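Local structure of putative peptidase (Bacteroides fragilis, 5DYN) at residues A83-Y94 with W105-V113; F181-P192 with M204-S212. The protein is a cysteine protease of the clostripain (C11) family that probably cleaves and activates the Bacteroides fragilis toxin, this chain being its C-terminal part. All coordinates share one frame; numbering follows the deposited sequence.

Contact 1: A83-Y94 with W105-V113; sequences ASCYYDYYQSRY and WTGGVSVGV. With NA (sodium ion), chain F.
The sodium ion is gripped from both segments: the carbonyl Trp105 O binds it at 2.5 Å and Tyr90 O, near the C-terminal end of helix 78-92, at 3.0 Å. Nearby, the aromatic side chains meet as an offset edge-to-face pair, the edge of Tyr90 turned to the face of the Trp105 five-membered ring, planes at 86° and Tyr90 CD1 3.4 Å from Trp105 CD1. With its CG anti to the carbonyl carbon (chi1 -76°), Tyr90 sends its ring toward Trp105, while its hydroxyl bonds to Gly62 O. Back along the chain, helix segment 83-92 runs antiparallel to strand 110-113 (167°), the axes approaching to 8.2 Å, as one of the helices covering the mixed sheet of a clan CD peptidase. Val109 is wedged between aromatic residues: CG1 meets Tyr90 CB at 3.7 Å and CG2 meets Tyr86 CE2. Val111 CG2 makes an off-centre CH-pi contact with the Tyr86 ring; the phenol reaches on to Asp31. Ala83 CB fits between Val111 CG1 and Val113 CG2, 3.5 Å from the latter. Beyond the helix, the 107-108 backbone lies at the edge of the Tyr94 ring, in its plane, Tyr94 CD1 being 3.5 Å from Gly108 CA.

Contact 2: F181-P192 with M204-S212; sequences FDKVMVYWKSTP and MNQDAKGLS. With NA (sodium ion), chain I; NA (sodium ion), chain J.
One face of the Trp188 indole lies on the backbone of Lys209 and Gly210. Gly210 CA sits 3.3 Å from the centroid of its six-membered ring and 9° off the normal, a CH-pi contact over the face, and Lys209 O approaches the same face, 3.2 Å from Trp188 CG. The absence of a side chain at Gly210 permits this closeness. The indole NE1 gives a weak, bent hydrogen bond to Ala208 O (2.9 Å, 122°) and another to a water, which in turn donates to Asn205 O. At the ring's edge, in its plane, comes the sulfur of Met204, its SD 3.9 Å from Trp188 CZ2: a Met-aromatic contact, reached through bends at chi2 and chi3. Ser190 CB lies over the opposite face, and Ser190 OG, bonded to Thr191 O in the carbonyl plane on a lone pair, abuts Met204 CG.

Farther out, Met204 N bonds to Pro192 O at 3.1 Å and 160°, tying the start of the loop to the end of the 181-192 segment. At the other end, the Phe181 ring edge receives Lys209 CB at 3.5 Å and Leu211 CD2, while Met185 SD lies against Leu211 CB. A type I turn shapes Asn205 to Ala208; Lys209 NZ donates to Asp207 O and forms a salt bridge with Asp161. One sodium ion joins Asp207 OD1 to Gly144, another Ser212 OG to Phe34 and Pro55. The indole N-H is thus divided between Ala208 O and the water, two acceptors at a partly buried site, while the CH-pi contact of Gly210 holds the ring face.

Contact 1 closes before contact 2 opens along the chain, and their centres lie 14 Å apart. They share the mixed five-stranded sheet, in which strands 110-115 and 185-196 are antiparallel neighbours. Val113 N lies 2.9 Å from Tyr187 O and Val113 O 2.9 Å from Val186 N, both probable hydrogen bonds, at a classic beta bulge formed by Val186 and Tyr187 facing Val113. Contact 1 places helix 78-92 against strand 110-115, whereas contact 2 brings the loop that follows strand 200-203 against strand 185-196. Tyr187 points to helix 78-92, touching Ala83 and Tyr87, while Trp188, the next residue, points to the 204-212 loop; strand 185-196 therefore carries the helix layer on one side and the loop on the other.

Contact 1: A83-Y94 with W105-V113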
# COMPACT_ATOMS: atom_id res chain seq x y z
N ALA B 83 -11.31 -2.73 1.30
CA ALA B 83 -10.71 -2.87 2.62
C ALA B 83 -11.52 -3.79 3.53
O ALA B 83 -10.96 -4.69 4.16
CB ALA B 83 -10.55 -1.51 3.27
N SER B 84 -12.83 -3.56 3.59
CA SER B 84 -13.70 -4.35 4.46
C SER B 84 -13.72 -5.82 4.03
O SER B 84 -13.74 -6.71 4.87
CB SER B 84 -15.12 -3.78 4.47
OG SER B 84 -15.66 -3.73 3.16
N CYS B 85 -13.72 -6.06 2.72
CA CYS B 85 -13.64 -7.43 2.20
C CYS B 85 -12.35 -8.11 2.64
O CYS B 85 -12.38 -9.23 3.15
CB CYS B 85 -13.73 -7.44 0.67
SG CYS B 85 -15.39 -7.22 0.01
N TYR B 86 -11.24 -7.42 2.42
CA TYR B 86 -9.93 -7.90 2.82
C TYR B 86 -9.93 -8.26 4.31
O TYR B 86 -9.50 -9.35 4.69
CB TYR B 86 -8.86 -6.83 2.56
CG TYR B 86 -7.44 -7.35 2.43
CD1 TYR B 86 -6.64 -6.98 1.35
CD2 TYR B 86 -6.91 -8.22 3.37
CE1 TYR B 86 -5.35 -7.45 1.23
CE2 TYR B 86 -5.62 -8.70 3.25
CZ TYR B 86 -4.84 -8.31 2.18
OH TYR B 86 -3.56 -8.78 2.07
N TYR B 87 -10.44 -7.34 5.13
CA TYR B 87 -10.43 -7.53 6.58
C TYR B 87 -11.36 -8.64 7.04
O TYR B 87 -10.96 -9.50 7.83
CB TYR B 87 -10.80 -6.23 7.29
CG TYR B 87 -10.93 -6.42 8.79
CD1 TYR B 87 -9.80 -6.53 9.59
CD2 TYR B 87 -12.18 -6.52 9.39
CE1 TYR B 87 -9.91 -6.72 10.95
CE2 TYR B 87 -12.29 -6.71 10.76
CZ TYR B 87 -11.15 -6.81 11.53
OH TYR B 87 -11.24 -7.00 12.89
N ASP B 88 -12.60 -8.61 6.57
CA ASP B 88 -13.62 -9.57 7.01
C ASP B 88 -13.20 -11.01 6.77
O ASP B 88 -13.50 -11.89 7.58
CB ASP B 88 -14.96 -9.30 6.30
CG ASP B 88 -15.66 -8.07 6.84
OD1 ASP B 88 -15.40 -7.68 8.00
OD2 ASP B 88 -16.49 -7.49 6.10
N TYR B 89 -12.49 -11.24 5.67
CA TYR B 89 -12.02 -12.58 5.32
C TYR B 89 -11.07 -13.13 6.37
O TYR B 89 -11.22 -14.27 6.83
CB TYR B 89 -11.33 -12.56 3.96
CG TYR B 89 -10.95 -13.93 3.45
CD1 TYR B 89 -11.83 -14.67 2.68
CD2 TYR B 89 -9.70 -14.47 3.72
CE1 TYR B 89 -11.49 -15.92 2.21
CE2 TYR B 89 -9.34 -15.72 3.25
CZ TYR B 89 -10.24 -16.45 2.49
OH TYR B 89 -9.90 -17.69 2.02
N TYR B 90 -10.08 -12.33 6.74
CA TYR B 90 -9.05 -12.79 7.66
C TYR B 90 -9.51 -12.75 9.11
O TYR B 90 -8.98 -13.48 9.95
CB TYR B 90 -7.77 -11.96 7.50
CG TYR B 90 -6.96 -12.30 6.27
CD1 TYR B 90 -5.96 -13.26 6.33
CD2 TYR B 90 -7.19 -11.67 5.06
CE1 TYR B 90 -5.21 -13.58 5.21
CE2 TYR B 90 -6.45 -11.98 3.94
CZ TYR B 90 -5.46 -12.93 4.02
OH TYR B 90 -4.71 -13.25 2.91
N GLN B 91 -10.49 -11.91 9.41
CA GLN B 91 -11.00 -11.84 10.78
C GLN B 91 -11.91 -13.04 11.06
O GLN B 91 -12.01 -13.50 12.20
CB GLN B 91 -11.72 -10.51 11.03
CG GLN B 91 -13.12 -10.40 10.45
CD GLN B 91 -14.20 -10.95 11.37
OE1 GLN B 91 -13.95 -11.22 12.55
NE2 GLN B 91 -15.40 -11.13 10.84
N SER B 92 -12.56 -13.54 10.01
CA SER B 92 -13.44 -14.70 10.14
C SER B 92 -12.64 -15.96 10.46
O SER B 92 -13.12 -16.86 11.14
CB SER B 92 -14.25 -14.90 8.86
OG SER B 92 -15.15 -13.83 8.66
N ARG B 93 -11.41 -16.00 9.95
CA ARG B 93 -10.56 -17.17 10.13
C ARG B 93 -9.48 -16.92 11.18
O ARG B 93 -8.58 -17.73 11.37
CB ARG B 93 -9.92 -17.55 8.79
CG ARG B 93 -10.94 -17.96 7.74
CD ARG B 93 -10.38 -17.94 6.34
NE ARG B 93 -11.35 -18.43 5.37
CZ ARG B 93 -12.37 -17.72 4.90
NH1 ARG B 93 -12.55 -16.47 5.31
NH2 ARG B 93 -13.21 -18.26 4.03
N TYR B 94 -9.60 -15.79 11.88
CA TYR B 94 -8.63 -15.41 12.90
C TYR B 94 -8.71 -16.32 14.12
O TYR B 94 -9.77 -16.47 14.72
CB TYR B 94 -8.84 -13.95 13.32
CG TYR B 94 -7.91 -13.49 14.42
CD1 TYR B 94 -6.59 -13.16 14.14
CD2 TYR B 94 -8.36 -13.37 15.73
CE1 TYR B 94 -5.74 -12.73 15.15
CE2 TYR B 94 -7.51 -12.95 16.73
CZ TYR B 94 -6.20 -12.63 16.44
OH TYR B 94 -5.36 -12.20 17.44
N TRP B 105 -4.62 -19.16 6.87
CA TRP B 105 -4.14 -17.99 7.60
C TRP B 105 -5.03 -17.65 8.78
O TRP B 105 -6.13 -17.14 8.62
CB TRP B 105 -4.04 -16.79 6.66
CG TRP B 105 -3.13 -15.73 7.19
CD1 TRP B 105 -3.45 -14.74 8.07
CD2 TRP B 105 -1.74 -15.56 6.88
NE1 TRP B 105 -2.35 -13.96 8.33
CE2 TRP B 105 -1.29 -14.44 7.60
CE3 TRP B 105 -0.84 -16.24 6.05
CZ2 TRP B 105 0.03 -13.99 7.53
CZ3 TRP B 105 0.46 -15.79 5.98
CH2 TRP B 105 0.89 -14.68 6.71
N THR B 106 -4.52 -17.91 9.99
CA THR B 106 -5.25 -17.62 11.21
C THR B 106 -4.63 -16.45 11.97
O THR B 106 -5.03 -16.14 13.10
CB THR B 106 -5.30 -18.84 12.14
OG1 THR B 106 -3.96 -19.23 12.47
CG2 THR B 106 -6.00 -20.00 11.45
N GLY B 107 -3.65 -15.80 11.35
CA GLY B 107 -2.90 -14.74 11.99
C GLY B 107 -3.56 -13.38 11.89
O GLY B 107 -3.07 -12.40 12.46
N GLY B 108 -4.67 -13.31 11.17
CA GLY B 108 -5.39 -12.06 11.03
C GLY B 108 -4.73 -11.09 10.08
O GLY B 108 -3.88 -11.48 9.27
N VAL B 109 -5.10 -9.82 10.19
CA VAL B 109 -4.66 -8.79 9.25
C VAL B 109 -5.03 -7.39 9.76
O VAL B 109 -5.81 -7.25 10.70
CB VAL B 109 -5.28 -9.01 7.85
CG1 VAL B 109 -6.70 -8.47 7.80
CG2 VAL B 109 -4.42 -8.39 6.76
N SER B 110 -4.46 -6.37 9.13
CA SER B 110 -4.84 -4.99 9.39
C SER B 110 -4.85 -4.20 8.08
O SER B 110 -3.89 -4.23 7.33
CB SER B 110 -3.90 -4.34 10.40
OG SER B 110 -2.60 -4.17 9.86
N VAL B 111 -5.96 -3.51 7.81
CA VAL B 111 -6.11 -2.75 6.58
C VAL B 111 -6.57 -1.32 6.86
O VAL B 111 -7.46 -1.10 7.68
CB VAL B 111 -7.13 -3.42 5.62
CG1 VAL B 111 -7.24 -2.64 4.32
CG2 VAL B 111 -6.73 -4.86 5.34
N GLY B 112 -5.95 -0.36 6.18
CA GLY B 112 -6.35 1.03 6.31
C GLY B 112 -6.61 1.67 4.96
O GLY B 112 -6.03 1.28 3.95
N VAL B 113 -7.50 2.66 4.94
CA VAL B 113 -7.72 3.45 3.74
C VAL B 113 -7.51 4.93 4.03
O VAL B 113 -8.10 5.48 4.96
CB VAL B 113 -9.13 3.25 3.16
CG1 VAL B 113 -9.28 4.02 1.86
CG2 VAL B 113 -9.40 1.78 2.92
NA NA F . -6.59 -15.22 10.09

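Contact 2: F181-P192 with M204-S212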
# COMPACT_ATOMS: atom_id res chain seq x y z
N PHE B 181 -5.90 15.02 11.00
CA PHE B 181 -5.61 13.61 10.75
C PHE B 181 -6.88 12.79 10.63
O PHE B 181 -6.94 11.82 9.86
CB PHE B 181 -4.72 13.03 11.85
CG PHE B 181 -4.38 11.58 11.65
CD1 PHE B 181 -3.36 11.20 10.79
CD2 PHE B 181 -5.08 10.59 12.32
CE1 PHE B 181 -3.04 9.87 10.60
CE2 PHE B 181 -4.77 9.25 12.14
CZ PHE B 181 -3.75 8.89 11.28
N ASP B 182 -7.91 13.17 11.39
CA ASP B 182 -9.19 12.47 11.36
C ASP B 182 -9.79 12.43 9.96
O ASP B 182 -10.56 11.52 9.63
CB ASP B 182 -10.18 13.13 12.33
CG ASP B 182 -9.94 12.72 13.77
OD1 ASP B 182 -9.28 11.68 14.00
OD2 ASP B 182 -10.42 13.44 14.67
N LYS B 183 -9.42 13.40 9.13
CA LYS B 183 -9.94 13.51 7.78
C LYS B 183 -9.18 12.62 6.78
O LYS B 183 -9.53 12.56 5.61
CB LYS B 183 -9.90 14.96 7.31
CG LYS B 183 -10.78 15.91 8.12
CD LYS B 183 -10.31 17.34 7.96
CE LYS B 183 -11.47 18.31 8.01
NZ LYS B 183 -11.09 19.65 7.48
N VAL B 184 -8.14 11.95 7.26
CA VAL B 184 -7.28 11.17 6.37
C VAL B 184 -7.65 9.69 6.37
O VAL B 184 -7.98 9.12 5.33
CB VAL B 184 -5.80 11.32 6.75
CG1 VAL B 184 -4.92 10.46 5.84
CG2 VAL B 184 -5.38 12.78 6.67
N MET B 185 -7.59 9.06 7.54
CA MET B 185 -7.92 7.64 7.65
C MET B 185 -9.42 7.44 7.71
O MET B 185 -10.06 7.69 8.74
CB MET B 185 -7.24 7.02 8.87
CG MET B 185 -5.73 7.13 8.84
SD MET B 185 -5.04 6.59 7.26
CE MET B 185 -5.43 4.84 7.30
N VAL B 186 -10.00 6.99 6.60
CA VAL B 186 -11.43 6.76 6.52
C VAL B 186 -11.79 5.32 6.88
O VAL B 186 -12.95 5.00 7.11
CB VAL B 186 -11.96 7.08 5.11
CG1 VAL B 186 -11.77 8.56 4.81
CG2 VAL B 186 -11.26 6.23 4.07
N TYR B 187 -10.78 4.46 6.92
CA TYR B 187 -10.97 3.07 7.32
C TYR B 187 -9.73 2.55 8.03
O TYR B 187 -8.61 2.77 7.58
CB TYR B 187 -11.29 2.19 6.11
CG TYR B 187 -11.58 0.74 6.46
CD1 TYR B 187 -10.55 -0.18 6.63
CD2 TYR B 187 -12.89 0.29 6.59
CE1 TYR B 187 -10.82 -1.50 6.95
CE2 TYR B 187 -13.17 -1.03 6.91
CZ TYR B 187 -12.12 -1.92 7.08
OH TYR B 187 -12.39 -3.24 7.39
N TRP B 188 -9.94 1.85 9.14
CA TRP B 188 -8.86 1.19 9.85
C TRP B 188 -9.41 0.09 10.74
O TRP B 188 -10.04 0.35 11.76
CB TRP B 188 -8.05 2.19 10.67
CG TRP B 188 -7.03 1.56 11.59
CD1 TRP B 188 -6.93 1.72 12.94
CD2 TRP B 188 -5.97 0.66 11.22
NE1 TRP B 188 -5.88 0.99 13.43
CE2 TRP B 188 -5.27 0.33 12.39
CE3 TRP B 188 -5.54 0.12 10.00
CZ2 TRP B 188 -4.17 -0.52 12.40
CZ3 TRP B 188 -4.45 -0.73 10.00
CH2 TRP B 188 -3.77 -1.04 11.19
N LYS B 189 -9.18 -1.16 10.33
CA LYS B 189 -9.61 -2.31 11.10
C LYS B 189 -8.47 -3.30 11.24
O LYS B 189 -7.68 -3.49 10.31
CB LYS B 189 -10.82 -2.98 10.44
CG LYS B 189 -12.09 -2.15 10.48
CD LYS B 189 -12.71 -2.17 11.87
CE LYS B 189 -13.20 -3.57 12.22
NZ LYS B 189 -13.93 -3.59 13.52
N SER B 190 -8.37 -3.92 12.41
CA SER B 190 -7.33 -4.90 12.66
C SER B 190 -7.78 -5.95 13.65
O SER B 190 -8.52 -5.66 14.59
CB SER B 190 -6.07 -4.22 13.19
OG SER B 190 -5.06 -5.18 13.46
N THR B 191 -7.34 -7.18 13.42
CA THR B 191 -7.48 -8.22 14.42
C THR B 191 -6.65 -7.82 15.64
O THR B 191 -5.73 -7.00 15.51
CB THR B 191 -7.02 -9.59 13.87
OG1 THR B 191 -5.70 -9.47 13.32
CG2 THR B 191 -7.98 -10.06 12.78
N PRO B 192 -6.97 -8.37 16.82
CA PRO B 192 -6.19 -8.05 18.03
C PRO B 192 -4.68 -8.19 17.80
O PRO B 192 -3.90 -7.41 18.34
CB PRO B 192 -6.69 -9.08 19.04
CG PRO B 192 -8.10 -9.33 18.63
CD PRO B 192 -8.12 -9.24 17.13
N MET B 204 -1.39 -5.71 17.91
CA MET B 204 -1.70 -4.43 17.29
C MET B 204 -2.37 -3.52 18.32
O MET B 204 -3.51 -3.75 18.69
CB MET B 204 -2.61 -4.62 16.08
CG MET B 204 -3.02 -3.31 15.41
SD MET B 204 -1.63 -2.51 14.59
CE MET B 204 -1.32 -3.65 13.25
N ASN B 205 -1.64 -2.50 18.77
CA ASN B 205 -2.16 -1.57 19.77
C ASN B 205 -3.51 -0.98 19.37
O ASN B 205 -3.73 -0.61 18.22
CB ASN B 205 -1.16 -0.44 20.01
CG ASN B 205 0.10 -0.92 20.70
OD1 ASN B 205 0.23 -2.10 21.01
ND2 ASN B 205 1.04 -0.01 20.93
N GLN B 206 -4.41 -0.92 20.34
CA GLN B 206 -5.80 -0.54 20.08
C GLN B 206 -5.94 0.94 19.74
O GLN B 206 -6.97 1.35 19.21
CB GLN B 206 -6.67 -0.90 21.29
CG GLN B 206 -6.78 -2.40 21.56
CD GLN B 206 -7.38 -3.18 20.40
OE1 GLN B 206 -8.33 -2.74 19.76
NE2 GLN B 206 -6.81 -4.36 20.13
N ASP B 207 -4.92 1.73 20.05
CA ASP B 207 -4.97 3.16 19.77
C ASP B 207 -4.22 3.54 18.50
O ASP B 207 -4.11 4.71 18.16
CB ASP B 207 -4.42 3.96 20.96
CG ASP B 207 -3.02 3.54 21.36
OD1 ASP B 207 -2.39 2.75 20.63
OD2 ASP B 207 -2.54 4.02 22.41
N ALA B 208 -3.69 2.54 17.80
CA ALA B 208 -3.07 2.77 16.50
C ALA B 208 -4.15 3.20 15.51
O ALA B 208 -5.31 2.79 15.63
CB ALA B 208 -2.35 1.53 16.01
N LYS B 209 -3.78 4.02 14.53
CA LYS B 209 -4.76 4.57 13.61
C LYS B 209 -4.58 4.07 12.18
O LYS B 209 -5.41 4.33 11.31
CB LYS B 209 -4.72 6.10 13.64
CG LYS B 209 -4.93 6.70 15.03
CD LYS B 209 -6.17 6.16 15.71
CE LYS B 209 -6.54 6.99 16.93
NZ LYS B 209 -5.44 7.06 17.93
N GLY B 210 -3.48 3.35 11.93
CA GLY B 210 -3.30 2.66 10.66
C GLY B 210 -2.48 3.34 9.58
O GLY B 210 -2.44 2.87 8.45
N LEU B 211 -1.83 4.45 9.93
CA LEU B 211 -0.95 5.13 8.99
C LEU B 211 0.42 5.29 9.62
O LEU B 211 0.56 5.86 10.70
CB LEU B 211 -1.51 6.50 8.60
CG LEU B 211 -0.75 7.26 7.52
CD1 LEU B 211 -0.85 6.54 6.18
CD2 LEU B 211 -1.26 8.69 7.40
N SER B 212 1.45 4.77 8.95
CA SER B 212 2.78 4.75 9.53
C SER B 212 3.58 6.01 9.21
O SER B 212 3.25 6.76 8.29
CB SER B 212 3.56 3.53 9.05
OG SER B 212 4.03 3.72 7.73
NA NA I . 0.30 2.67 20.47
NA NA J . 4.31 1.23 6.72
O HOH W 1 -6.07 -0.48 16.02